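Local coordinates for single-strand DNA-binding protein (Agrobacterium tumefaciens, PDB 3BTP) that binds single-stranded but not double-stranded DNA regardless of nucleotide sequence and mediates nuclear uptake of the single-stranded T-DNA copy during plant transformation, at residues G130-N135 against N270-S275; I263-P268 against T303-K308; D115-V120 against A143-S148; Y160-A165 against D212-T217. All blocks are in the same frame, centred on the assembly; numbering follows the deposited sequence.

Overall arrangement
Interactions 1, 2 and 3 cluster on one side of the chain's centre, where two four-stranded antiparallel sheets meet. Interaction 1 joins one outermost strand of each, 127-132 and 272-275. Interaction 2 pairs strands 263-266 and 304-308 inside the second sheet, about 9 Å from interaction 1 between centres; interaction 3 sets helix 142-147 against strand 117-124 of the first, about 11 Å away. All three touch, through K133-E116, K266-D115 and H273-I265, so the sheets pack as one unit. Interaction 4 packs a loop on helix 162-167, centred about 13 Å from interaction 3. Interactions 3, 4, 1 and 2 close in that order; interaction 1, its segments 135 residues apart, brackets interaction 4 and alternates with 2 and 3.

Interaction 1: G130-N135 against N270-S275; sequences GTTKCN and NDIHFS
T132 and N270 meet where an outermost strand from each of two antiparallel sheets, 127-132 and 272-275, come together. The two strands run roughly antiparallel at 148°, yet their short axes stay 6.9 Å apart, too far for regular sheet pairing. The tight part is at the N270 end. There the hydroxyl T132 OG1 donates to N270 O over a short 2.5 Å, a length not to be read closely at this resolution, and comes in tilted 24° from the carbonyl plane. With OG1 anti to the carbonyl carbon (chi1 -54°), T132 sends its hydroxyl to this oxygen while the methyl CG2 lies beside N270 CB, 4.0 Å away. The tip of I272, CD1, closes in on the same hydroxyl at 3.4 Å from T132 OG1, the two side chains crossing at about a right angle. C134 adds its sulfur, SG standing 3.8 Å from N270 CB. A water at this end accepts from T132 N and N135 ND2 and donates to N270 O.

Toward G130 no direct backbone bond is made and water takes over. One water accepts from I272 N and donates to G130 O; another accepts from G130 N and donates to I272 O. G130 still packs closely on its neighbours: I272 CB rests 3.7 Å from G130 O, and the F274 ring brings CE2 to 3.8 Å from G130 N, which lies at its edge. Behind the interface, I272 and F274 also pack on I118 and V120 of strand 117-124. N270 O thus takes a hydrogen from both T132 and a water, and the strand edges are joined largely through solvent-mediated backbone bonds.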
loop_
_atom_site.group_PDB
_atom_site.type_symbol
_atom_site.label_atom_id
_atom_site.label_comp_id
_atom_site.label_asym_id
_atom_site.label_seq_id
_atom_site.Cartn_x
_atom_site.Cartn_y
_atom_site.Cartn_z
ATOM N N GLY A 130 -17.169 18.218 -1.843
ATOM C CA GLY A 130 -16.346 18.006 -0.640
ATOM C C GLY A 130 -15.856 19.332 -0.128
ATOM O O GLY A 130 -15.596 20.228 -0.892
ATOM N N THR A 131 -15.726 19.451 1.181
ATOM C CA THR A 131 -14.935 20.544 1.746
ATOM C C THR A 131 -13.891 20.101 2.758
ATOM O O THR A 131 -14.142 19.326 3.658
ATOM C CB THR A 131 -15.781 21.860 2.133
ATOM O OG1 THR A 131 -15.371 22.410 3.383
ATOM C CG2 THR A 131 -17.203 21.608 2.115
ATOM N N THR A 132 -12.678 20.543 2.509
ATOM C CA THR A 132 -11.583 20.213 3.397
ATOM C C THR A 132 -11.768 20.915 4.724
ATOM O O THR A 132 -12.258 22.061 4.755
ATOM C CB THR A 132 -10.234 20.625 2.739
ATOM O OG1 THR A 132 -10.189 20.009 1.445
ATOM C CG2 THR A 132 -9.039 20.131 3.570
ATOM N N LYS A 133 -11.347 20.280 5.798
ATOM C CA LYS A 133 -11.477 20.870 7.115
ATOM C C LYS A 133 -11.140 22.385 7.161
ATOM O O LYS A 133 -11.957 23.183 7.649
ATOM C CB LYS A 133 -10.607 20.091 8.130
ATOM C CG LYS A 133 -10.135 20.950 9.381
ATOM C CD LYS A 133 -9.172 20.186 10.325
ATOM C CE LYS A 133 -9.410 20.650 11.752
ATOM N NZ LYS A 133 -8.446 20.105 12.807
ATOM N N CYS A 134 -9.975 22.785 6.639
ATOM C CA CYS A 134 -9.538 24.213 6.714
ATOM C C CYS A 134 -10.399 25.214 5.907
ATOM O O CYS A 134 -10.221 26.423 6.088
ATOM C CB CYS A 134 -8.078 24.373 6.233
ATOM S SG CYS A 134 -7.870 23.868 4.453
ATOM N N ASN A 135 -11.244 24.723 4.981
ATOM C CA ASN A 135 -12.117 25.567 4.134
ATOM C C ASN A 135 -13.545 25.681 4.682
ATOM O O ASN A 135 -14.336 26.442 4.149
ATOM C CB ASN A 135 -12.175 25.055 2.688
ATOM C CG ASN A 135 -10.857 25.281 1.921
ATOM O OD1 ASN A 135 -10.012 26.064 2.332
ATOM N ND2 ASN A 135 -10.710 24.634 0.779
ATOM N N ASN A 270 -6.791 23.382 -1.398
ATOM C CA ASN A 270 -7.500 22.388 -0.582
ATOM C C ASN A 270 -8.954 22.292 -0.995
ATOM O O ASN A 270 -9.815 21.846 -0.243
ATOM C CB ASN A 270 -7.315 22.643 0.951
ATOM C CG ASN A 270 -6.053 21.952 1.560
ATOM O OD1 ASN A 270 -5.384 22.530 2.407
ATOM N ND2 ASN A 270 -5.753 20.715 1.153
ATOM N N ASP A 271 -9.214 22.751 -2.206
ATOM C CA ASP A 271 -10.478 22.632 -2.883
ATOM C C ASP A 271 -10.541 21.214 -3.493
ATOM O O ASP A 271 -9.560 20.735 -4.063
ATOM C CB ASP A 271 -10.527 23.667 -4.053
ATOM C CG ASP A 271 -10.613 25.184 -3.560
ATOM O OD1 ASP A 271 -11.422 25.510 -2.622
ATOM O OD2 ASP A 271 -9.888 26.046 -4.163
ATOM N N ILE A 272 -11.717 20.618 -3.455
ATOM C CA ILE A 272 -11.959 19.261 -3.850
ATOM C C ILE A 272 -12.727 19.258 -5.156
ATOM O O ILE A 272 -13.765 19.953 -5.281
ATOM C CB ILE A 272 -12.836 18.559 -2.768
ATOM C CG1 ILE A 272 -12.198 18.672 -1.354
ATOM C CG2 ILE A 272 -13.175 17.158 -3.182
ATOM C CD1 ILE A 272 -10.774 18.160 -1.322
ATOM N N HIS A 273 -12.231 18.500 -6.152
ATOM C CA HIS A 273 -13.036 18.219 -7.342
ATOM C C HIS A 273 -13.167 16.721 -7.489
ATOM O O HIS A 273 -12.242 15.970 -7.207
ATOM C CB HIS A 273 -12.454 18.884 -8.593
ATOM C CG HIS A 273 -12.359 20.382 -8.476
ATOM N ND1 HIS A 273 -11.268 21.018 -7.927
ATOM C CD2 HIS A 273 -13.267 21.360 -8.746
ATOM C CE1 HIS A 273 -11.501 22.324 -7.882
ATOM N NE2 HIS A 273 -12.701 22.555 -8.384
ATOM N N PHE A 274 -14.332 16.281 -7.907
ATOM C CA PHE A 274 -14.635 14.874 -8.009
ATOM C C PHE A 274 -14.926 14.546 -9.411
ATOM O O PHE A 274 -15.488 15.330 -10.105
ATOM C CB PHE A 274 -15.867 14.543 -7.238
ATOM C CG PHE A 274 -15.637 14.372 -5.781
ATOM C CD1 PHE A 274 -14.833 13.349 -5.308
ATOM C CD2 PHE A 274 -16.297 15.190 -4.870
ATOM C CE1 PHE A 274 -14.675 13.162 -3.956
ATOM C CE2 PHE A 274 -16.142 14.999 -3.535
ATOM C CZ PHE A 274 -15.327 14.005 -3.062
ATOM N N SER A 275 -14.575 13.339 -9.802
ATOM C CA SER A 275 -14.725 12.900 -11.165
ATOM C C SER A 275 -15.061 11.389 -11.254
ATOM O O SER A 275 -14.603 10.568 -10.435
ATOM C CB SER A 275 -13.419 13.200 -11.872
ATOM O OG SER A 275 -13.683 13.482 -13.225
HETATM O O HOH W 1 -13.806 22.079 -1.908
HETATM O O HOH W 2 -16.544 19.733 -4.295
HETATM O O HOH W 3 -12.420 22.391 0.626
#

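Interaction 2: I263-P268 against T303-K308; sequences ILIKTP and TEIKLK
Strands 263-266 and 304-308 run antiparallel at 164° with their axes 4.7 Å apart, and four nearly straight backbone hydrogen bonds join them in the hydrogen-bonded pairs L264-K306 and K266-E304; K306 N to L264 O, at 2.8 Å, lies in the carbonyl plane. These are the two central strands of a four-stranded antiparallel sheet. One face is apolar. I263 and L307 lie side by side, CG1 of the isoleucine 3.8 Å from L307 CD1, and I265 places CD1 4.1 Å from I305 CG2. Where this row ends, the methyls I265 CG2 and T303 CG2 press to 3.4 Å, tighter than usual for carbons. Helix 288-299 packs on this side, touching I265, T303 and L307.

The other face carries L264 and a charged cluster. K306 lays CB and CG along L264, then bends at chi2 (-58°) and runs out so that NZ meets E304 OE1 at 2.6 Å, from above the carboxylate plane. K266 NZ reaches the same oxygen more weakly, at 3.4 Å. Each charge has further partners: K266 pairs with D115, E304 with R153 and K306 with D316. The two lysine NZ atoms, of K266 and K306, are 5.7 Å apart; E304, D115 and D316 together probably balance K266, K306 and R153 in this largely buried cluster, on the face opposite the aliphatic row.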
loop_
_atom_site.group_PDB
_atom_site.type_symbol
_atom_site.label_atom_id
_atom_site.label_comp_id
_atom_site.label_asym_id
_atom_site.label_seq_id
_atom_site.Cartn_x
_atom_site.Cartn_y
_atom_site.Cartn_z
ATOM N N ILE A 263 -12.481 9.426 -8.591
ATOM C CA ILE A 263 -11.315 10.312 -8.608
ATOM C C ILE A 263 -11.647 11.449 -7.684
ATOM O O ILE A 263 -12.705 12.024 -7.762
ATOM C CB ILE A 263 -10.980 10.828 -10.009
ATOM C CG1 ILE A 263 -10.526 9.689 -10.955
ATOM C CG2 ILE A 263 -9.943 11.893 -9.953
ATOM C CD1 ILE A 263 -10.594 10.029 -12.434
ATOM N N LEU A 264 -10.727 11.750 -6.784
ATOM C CA LEU A 264 -10.749 12.984 -5.965
ATOM C C LEU A 264 -9.495 13.828 -6.239
ATOM O O LEU A 264 -8.387 13.379 -6.029
ATOM C CB LEU A 264 -10.821 12.594 -4.461
ATOM C CG LEU A 264 -11.063 13.647 -3.332
ATOM C CD1 LEU A 264 -11.288 12.898 -2.004
ATOM C CD2 LEU A 264 -9.902 14.589 -3.156
ATOM N N ILE A 265 -9.668 15.085 -6.642
ATOM C CA ILE A 265 -8.561 15.995 -6.880
ATOM C C ILE A 265 -8.580 16.980 -5.721
ATOM O O ILE A 265 -9.596 17.547 -5.400
ATOM C CB ILE A 265 -8.804 16.830 -8.193
ATOM C CG1 ILE A 265 -9.241 15.937 -9.390
ATOM C CG2 ILE A 265 -7.629 17.885 -8.503
ATOM C CD1 ILE A 265 -8.197 15.048 -9.920
ATOM N N LYS A 266 -7.452 17.214 -5.089
ATOM C CA LYS A 266 -7.422 18.185 -4.019
ATOM C C LYS A 266 -6.368 19.226 -4.405
ATOM O O LYS A 266 -5.175 18.916 -4.366
ATOM C CB LYS A 266 -7.045 17.535 -2.705
ATOM C CG LYS A 266 -7.060 18.548 -1.521
ATOM C CD LYS A 266 -7.145 17.861 -0.120
ATOM C CE LYS A 266 -5.857 17.328 0.309
ATOM N NZ LYS A 266 -4.605 18.219 0.268
ATOM N N THR A 267 -6.801 20.445 -4.758
ATOM C CA THR A 267 -5.875 21.469 -5.292
ATOM C C THR A 267 -4.973 22.014 -4.173
ATOM O O THR A 267 -5.254 21.795 -2.987
ATOM C CB THR A 267 -6.674 22.695 -5.913
ATOM O OG1 THR A 267 -7.099 23.573 -4.857
ATOM C CG2 THR A 267 -7.885 22.282 -6.742
ATOM N N PRO A 268 -3.905 22.774 -4.533
ATOM C CA PRO A 268 -3.064 23.415 -3.523
ATOM C C PRO A 268 -3.817 24.336 -2.540
ATOM O O PRO A 268 -3.325 24.576 -1.408
ATOM C CB PRO A 268 -2.097 24.218 -4.381
ATOM C CG PRO A 268 -1.984 23.341 -5.661
ATOM C CD PRO A 268 -3.400 23.049 -5.908
ATOM N N THR A 303 -0.938 19.752 -6.535
ATOM C CA THR A 303 -2.244 19.099 -6.510
ATOM C C THR A 303 -2.152 17.601 -6.181
ATOM O O THR A 303 -1.288 16.929 -6.653
ATOM C CB THR A 303 -2.986 19.305 -7.866
ATOM O OG1 THR A 303 -3.074 20.708 -8.100
ATOM C CG2 THR A 303 -4.444 18.809 -7.801
ATOM N N GLU A 304 -3.052 17.101 -5.349
ATOM C CA GLU A 304 -3.089 15.659 -5.025
ATOM C C GLU A 304 -4.199 14.958 -5.796
ATOM O O GLU A 304 -5.251 15.490 -5.955
ATOM C CB GLU A 304 -3.296 15.487 -3.536
ATOM C CG GLU A 304 -1.998 15.623 -2.790
ATOM C CD GLU A 304 -2.159 15.641 -1.251
ATOM O OE1 GLU A 304 -3.227 15.217 -0.678
ATOM O OE2 GLU A 304 -1.161 16.071 -0.625
ATOM N N ILE A 305 -3.959 13.753 -6.254
ATOM C CA ILE A 305 -5.004 12.985 -6.904
ATOM C C ILE A 305 -5.165 11.694 -6.161
ATOM O O ILE A 305 -4.204 10.983 -6.000
ATOM C CB ILE A 305 -4.653 12.620 -8.421
ATOM C CG1 ILE A 305 -4.328 13.889 -9.257
ATOM C CG2 ILE A 305 -5.826 11.830 -9.057
ATOM C CD1 ILE A 305 -3.654 13.569 -10.558
ATOM N N LYS A 306 -6.401 11.393 -5.751
ATOM C CA LYS A 306 -6.813 10.136 -5.143
ATOM C C LYS A 306 -7.686 9.342 -6.074
ATOM O O LYS A 306 -8.610 9.857 -6.724
ATOM C CB LYS A 306 -7.662 10.361 -3.877
ATOM C CG LYS A 306 -7.192 11.532 -3.106
ATOM C CD LYS A 306 -5.700 11.440 -2.648
ATOM C CE LYS A 306 -5.334 12.783 -1.927
ATOM N NZ LYS A 306 -3.986 12.772 -1.256
ATOM N N LEU A 307 -7.407 8.052 -6.040
ATOM C CA LEU A 307 -8.095 7.064 -6.863
ATOM C C LEU A 307 -8.750 6.054 -5.888
ATOM O O LEU A 307 -8.096 5.472 -5.012
ATOM C CB LEU A 307 -7.059 6.442 -7.767
ATOM C CG LEU A 307 -6.663 7.040 -9.118
ATOM C CD1 LEU A 307 -7.276 8.334 -9.510
ATOM C CD2 LEU A 307 -5.200 7.105 -9.234
ATOM N N LYS A 308 -10.048 5.910 -6.035
ATOM C CA LYS A 308 -10.852 5.066 -5.181
ATOM C C LYS A 308 -10.637 3.566 -5.314
ATOM O O LYS A 308 -10.532 3.019 -6.416
ATOM C CB LYS A 308 -12.310 5.323 -5.458
ATOM C CG LYS A 308 -13.074 4.782 -4.339
ATOM C CD LYS A 308 -14.502 5.214 -4.333
ATOM C CE LYS A 308 -15.359 4.001 -4.550
ATOM N NZ LYS A 308 -16.508 4.213 -3.573
#

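Interaction 3: D115-V120 against A143-S148; sequences DEYILV and AEFNAS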
loop_
_atom_site.group_PDB
_atom_site.type_symbol
_atom_site.label_atom_id
_atom_site.label_comp_id
_atom_site.label_asym_id
_atom_site.label_seq_id
_atom_site.Cartn_x
_atom_site.Cartn_y
_atom_site.Cartn_z
ATOM N N ASP A 115 -5.696 19.625 6.208
ATOM C CA ASP A 115 -6.436 18.736 5.333
ATOM C C ASP A 115 -6.596 17.325 5.915
ATOM O O ASP A 115 -6.763 16.357 5.184
ATOM C CB ASP A 115 -5.725 18.702 3.952
ATOM C CG ASP A 115 -4.331 18.053 4.012
ATOM O OD1 ASP A 115 -3.972 17.667 5.125
ATOM O OD2 ASP A 115 -3.614 17.906 2.967
ATOM N N GLU A 116 -6.564 17.211 7.236
ATOM C CA GLU A 116 -6.610 15.918 7.943
ATOM C C GLU A 116 -8.003 15.222 7.827
ATOM O O GLU A 116 -8.142 14.025 8.135
ATOM C CB GLU A 116 -6.186 16.131 9.419
ATOM C CG GLU A 116 -7.164 16.996 10.290
ATOM C CD GLU A 116 -6.806 16.993 11.856
ATOM O OE1 GLU A 116 -5.963 16.183 12.368
ATOM O OE2 GLU A 116 -7.397 17.818 12.585
ATOM N N TYR A 117 -9.039 16.014 7.447
ATOM C CA TYR A 117 -10.292 15.451 6.972
ATOM C C TYR A 117 -10.926 16.282 5.861
ATOM O O TYR A 117 -10.614 17.487 5.677
ATOM C CB TYR A 117 -11.286 15.016 8.111
ATOM C CG TYR A 117 -11.961 16.186 8.833
ATOM C CD1 TYR A 117 -13.110 16.802 8.292
ATOM C CD2 TYR A 117 -11.404 16.710 10.027
ATOM C CE1 TYR A 117 -13.720 17.890 8.916
ATOM C CE2 TYR A 117 -12.019 17.762 10.686
ATOM C CZ TYR A 117 -13.165 18.361 10.118
ATOM O OH TYR A 117 -13.740 19.422 10.748
ATOM N N ILE A 118 -11.769 15.588 5.097
ATOM C CA ILE A 118 -12.614 16.157 4.091
ATOM C C ILE A 118 -14.070 15.710 4.400
ATOM O O ILE A 118 -14.313 14.540 4.700
ATOM C CB ILE A 118 -12.201 15.673 2.682
ATOM C CG1 ILE A 118 -10.718 16.007 2.363
ATOM C CG2 ILE A 118 -13.140 16.218 1.616
ATOM C CD1 ILE A 118 -10.191 15.331 1.139
ATOM N N LEU A 119 -15.026 16.640 4.312
ATOM C CA LEU A 119 -16.451 16.321 4.473
ATOM C C LEU A 119 -17.091 16.211 3.121
ATOM O O LEU A 119 -17.045 17.171 2.333
ATOM C CB LEU A 119 -17.192 17.426 5.294
ATOM C CG LEU A 119 -16.844 17.417 6.803
ATOM C CD1 LEU A 119 -17.823 18.355 7.531
ATOM C CD2 LEU A 119 -16.883 15.973 7.485
ATOM N N VAL A 120 -17.643 15.038 2.810
ATOM C CA VAL A 120 -18.268 14.866 1.491
ATOM C C VAL A 120 -19.783 14.849 1.622
ATOM O O VAL A 120 -20.325 14.255 2.545
ATOM C CB VAL A 120 -17.798 13.585 0.729
ATOM C CG1 VAL A 120 -18.314 13.609 -0.743
ATOM C CG2 VAL A 120 -16.254 13.440 0.786
ATOM N N ALA A 143 -24.954 16.468 13.683
ATOM C CA ALA A 143 -25.819 15.970 12.602
ATOM C C ALA A 143 -25.145 16.061 11.211
ATOM O O ALA A 143 -25.181 15.118 10.400
ATOM C CB ALA A 143 -27.177 16.757 12.592
ATOM N N GLU A 144 -24.617 17.245 10.920
ATOM C CA GLU A 144 -23.865 17.441 9.701
ATOM C C GLU A 144 -22.655 16.456 9.587
ATOM O O GLU A 144 -22.503 15.739 8.587
ATOM C CB GLU A 144 -23.431 18.902 9.562
ATOM C CG GLU A 144 -22.778 19.044 8.154
ATOM C CD GLU A 144 -22.261 20.431 7.798
ATOM O OE1 GLU A 144 -22.692 21.479 8.409
ATOM O OE2 GLU A 144 -21.440 20.427 6.846
ATOM N N PHE A 145 -21.838 16.401 10.629
ATOM C CA PHE A 145 -20.748 15.387 10.753
ATOM C C PHE A 145 -21.254 13.967 10.503
ATOM O O PHE A 145 -20.663 13.242 9.696
ATOM C CB PHE A 145 -20.038 15.465 12.114
ATOM C CG PHE A 145 -19.046 16.629 12.259
ATOM C CD1 PHE A 145 -17.997 16.800 11.331
ATOM C CD2 PHE A 145 -19.091 17.488 13.400
ATOM C CE1 PHE A 145 -17.075 17.771 11.483
ATOM C CE2 PHE A 145 -18.154 18.541 13.584
ATOM C CZ PHE A 145 -17.131 18.697 12.603
ATOM N N ASN A 146 -22.334 13.548 11.176
ATOM C CA ASN A 146 -22.904 12.206 11.003
ATOM C C ASN A 146 -23.644 11.896 9.723
ATOM O O ASN A 146 -23.922 10.709 9.450
ATOM C CB ASN A 146 -23.745 11.779 12.199
ATOM C CG ASN A 146 -22.868 11.424 13.448
ATOM O OD1 ASN A 146 -23.300 11.610 14.577
ATOM N ND2 ASN A 146 -21.629 10.949 13.221
ATOM N N ALA A 147 -23.980 12.917 8.940
ATOM C CA ALA A 147 -24.711 12.789 7.656
ATOM C C ALA A 147 -23.773 12.814 6.480
ATOM O O ALA A 147 -24.142 12.376 5.386
ATOM C CB ALA A 147 -25.689 13.962 7.474
ATOM N N SER A 148 -22.591 13.424 6.678
ATOM C CA SER A 148 -21.520 13.444 5.658
ATOM C C SER A 148 -20.827 12.092 5.551
ATOM O O SER A 148 -20.770 11.335 6.539
ATOM C CB SER A 148 -20.434 14.501 6.011
ATOM O OG SER A 148 -21.037 15.761 6.139
#
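This is mainly apolar packing of a short helix across a sheet strand: helical residues 143-147 lie at 85° to strand residues 117-120, the two axes 9.0 Å apart at the closest, and the strand is an inner one of the first four-stranded antiparallel sheet. No hydrogen bond joins the two segments, and the contact rests mainly on L119, F145 and S148. Both methyls of L119 touch the F145 ring, CD1 at 4.1 Å from F145 CE1 and CD2 equally near F145 CD1, the two side chains crossing obliquely. Y117 meets the same ring farther along. Its hydroxyl stands at the edge of F145, in the ring plane, with OH 3.8 Å from F145 CE1, and the side chains cross at about a right angle. Y117 reaches this place with CG between its backbone N and carbonyl carbon (chi1 73°). On the helix side, F145 turns CG anti to the carbonyl carbon (chi1 -77°), bringing the ring to L119 and Y117.

At the end of the helix S148 takes over. Its CB lies 4.1 Å from L119 CD2, while S148 CA approaches V120 O to 3.4 Å. The serine hydroxyl does not cross to the strand; OG donates back to E144 O at 2.9 Å, from above the carbonyl plane. That oxygen also accepts from the backbone N of S148 and of A147, while F145 O bonds to R150. From S148 the chain passes directly into strand 149-153, whose C149 pairs with V120. With S148 OG and N both spent on E144 O, the contact is mainly carbon, apart from E144 OE2 near L119 and the Y117 hydroxyl at the F145 edge, so cohesion comes chiefly from dispersion and burial.

Interaction 4: Y160-A165 against D212-T217; sequences YPPPLA and DIFYQT
P162 and P163 press against the backbone of I213 and F214. The carbonyl I213 O points into the gap between the two prolines, 3.3 Å from P162 CB and 3.2 Å from P163 CD. It also lies 3.0 Å from P163 N, but a proline nitrogen has no hydrogen to give, so no bond forms there. The F214 ring meets P162 with its rim: CB of the proline lies at the ring edge, near its plane, 4.0 Å from F214 CD2, and the two side chains cross at a slant. From the I213 side chain, CG2 comes to 3.9 Å from P163 CA.

The prolines form the first turn of helix 162-167, with P161 at its N-cap position; P161 O accepts from A165 N at 2.9 Å. Their partner is an irregular loop between helix 186-206 and strand 235-237, and F214 adopts a left-handed backbone conformation (phi 68°, psi 38°) as the chain turns past P163. Within the loop, D212 CB lies over the rim of one face of the F214 ring. Farther out, R150 of strand 149-153 holds D212 O, and W199 of helix 186-206 packs on both P162 and I213.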
loop_
_atom_site.group_PDB
_atom_site.type_symbol
_atom_site.label_atom_id
_atom_site.label_comp_id
_atom_site.label_asym_id
_atom_site.label_seq_id
_atom_site.Cartn_x
_atom_site.Cartn_y
_atom_site.Cartn_z
ATOM N N TYR A 160 -9.508 7.717 4.202
ATOM C CA TYR A 160 -10.348 6.592 4.664
ATOM C C TYR A 160 -11.668 7.109 5.137
ATOM O O TYR A 160 -11.707 8.067 5.903
ATOM C CB TYR A 160 -9.727 5.885 5.878
ATOM C CG TYR A 160 -8.557 4.974 5.574
ATOM C CD1 TYR A 160 -8.728 3.589 5.577
ATOM C CD2 TYR A 160 -7.287 5.491 5.262
ATOM C CE1 TYR A 160 -7.677 2.750 5.325
ATOM C CE2 TYR A 160 -6.225 4.653 4.962
ATOM C CZ TYR A 160 -6.426 3.271 5.004
ATOM O OH TYR A 160 -5.385 2.385 4.782
ATOM N N PRO A 161 -12.757 6.425 4.709
ATOM C CA PRO A 161 -14.096 6.705 5.242
ATOM C C PRO A 161 -14.186 5.963 6.547
ATOM O O PRO A 161 -13.321 5.138 6.815
ATOM C CB PRO A 161 -15.047 6.139 4.151
ATOM C CG PRO A 161 -14.251 4.966 3.519
ATOM C CD PRO A 161 -12.742 5.315 3.706
ATOM N N PRO A 162 -15.214 6.251 7.378
ATOM C CA PRO A 162 -15.217 5.942 8.797
ATOM C C PRO A 162 -15.061 4.478 9.234
ATOM O O PRO A 162 -14.277 4.267 10.130
ATOM C CB PRO A 162 -16.568 6.556 9.284
ATOM C CG PRO A 162 -16.802 7.655 8.297
ATOM C CD PRO A 162 -16.417 7.028 7.015
ATOM N N PRO A 163 -15.860 3.510 8.650
ATOM C CA PRO A 163 -15.794 2.095 9.113
ATOM C C PRO A 163 -14.402 1.516 8.854
ATOM O O PRO A 163 -13.914 0.727 9.659
ATOM C CB PRO A 163 -16.771 1.353 8.201
ATOM C CG PRO A 163 -17.130 2.334 7.028
ATOM C CD PRO A 163 -16.807 3.715 7.521
ATOM N N LEU A 164 -13.743 1.988 7.777
ATOM C CA LEU A 164 -12.361 1.618 7.469
ATOM C C LEU A 164 -11.305 2.368 8.249
ATOM O O LEU A 164 -10.356 1.787 8.625
ATOM C CB LEU A 164 -12.110 1.756 5.949
ATOM C CG LEU A 164 -13.036 0.905 5.043
ATOM C CD1 LEU A 164 -12.681 1.129 3.607
ATOM C CD2 LEU A 164 -13.083 -0.577 5.316
ATOM N N ALA A 165 -11.442 3.677 8.447
ATOM C CA ALA A 165 -10.545 4.386 9.322
ATOM C C ALA A 165 -10.502 3.786 10.706
ATOM O O ALA A 165 -9.433 3.700 11.312
ATOM C CB ALA A 165 -10.900 6.008 9.378
ATOM N N ASP A 212 -19.947 8.709 14.594
ATOM C CA ASP A 212 -20.446 7.390 14.135
ATOM C C ASP A 212 -19.422 6.688 13.251
ATOM O O ASP A 212 -18.757 7.307 12.491
ATOM C CB ASP A 212 -21.794 7.512 13.404
ATOM C CG ASP A 212 -22.964 7.845 14.367
ATOM O OD1 ASP A 212 -22.785 7.926 15.614
ATOM O OD2 ASP A 212 -24.072 8.053 13.853
ATOM N N ILE A 213 -19.365 5.369 13.363
ATOM C CA ILE A 213 -18.402 4.523 12.653
ATOM C C ILE A 213 -18.988 3.970 11.349
ATOM O O ILE A 213 -18.274 3.915 10.313
ATOM C CB ILE A 213 -17.891 3.389 13.572
ATOM C CG1 ILE A 213 -17.161 3.962 14.768
ATOM C CG2 ILE A 213 -16.889 2.596 12.835
ATOM C CD1 ILE A 213 -17.229 3.145 16.045
ATOM N N PHE A 214 -20.294 3.636 11.383
ATOM C CA PHE A 214 -21.066 3.168 10.202
ATOM C C PHE A 214 -20.616 1.815 9.724
ATOM O O PHE A 214 -20.624 1.512 8.506
ATOM C CB PHE A 214 -21.074 4.187 9.025
ATOM C CG PHE A 214 -21.527 5.570 9.417
ATOM C CD1 PHE A 214 -22.872 5.818 9.718
ATOM C CD2 PHE A 214 -20.612 6.636 9.469
ATOM C CE1 PHE A 214 -23.286 7.101 10.079
ATOM C CE2 PHE A 214 -21.016 7.918 9.827
ATOM C CZ PHE A 214 -22.352 8.157 10.125
ATOM N N TYR A 215 -20.289 0.967 10.682
ATOM C CA TYR A 215 -19.883 -0.398 10.402
ATOM C C TYR A 215 -21.086 -1.350 10.195
ATOM O O TYR A 215 -20.886 -2.506 9.770
ATOM C CB TYR A 215 -19.003 -0.921 11.519
ATOM C CG TYR A 215 -19.727 -0.957 12.833
ATOM C CD1 TYR A 215 -20.552 -2.036 13.165
ATOM C CD2 TYR A 215 -19.640 0.112 13.736
ATOM C CE1 TYR A 215 -21.268 -2.064 14.386
ATOM C CE2 TYR A 215 -20.307 0.088 14.929
ATOM C CZ TYR A 215 -21.126 -0.999 15.261
ATOM O OH TYR A 215 -21.813 -1.036 16.483
ATOM N N GLN A 216 -22.297 -0.892 10.533
ATOM C CA GLN A 216 -23.547 -1.722 10.441
ATOM C C GLN A 216 -23.799 -2.195 9.036
ATOM O O GLN A 216 -23.777 -1.392 8.103
ATOM C CB GLN A 216 -24.800 -0.979 11.004
ATOM C CG GLN A 216 -24.757 -0.673 12.536
ATOM C CD GLN A 216 -23.937 0.578 12.967
ATOM O OE1 GLN A 216 -23.365 1.281 12.153
ATOM N NE2 GLN A 216 -23.867 0.817 14.283
ATOM N N THR A 217 -24.010 -3.506 8.897
ATOM C CA THR A 217 -24.256 -4.138 7.578
ATOM C C THR A 217 -25.748 -4.015 7.205
ATOM O O THR A 217 -26.599 -3.802 8.066
ATOM C CB THR A 217 -23.796 -5.623 7.500
ATOM O OG1 THR A 217 -24.522 -6.387 8.445
ATOM C CG2 THR A 217 -22.304 -5.790 7.838
#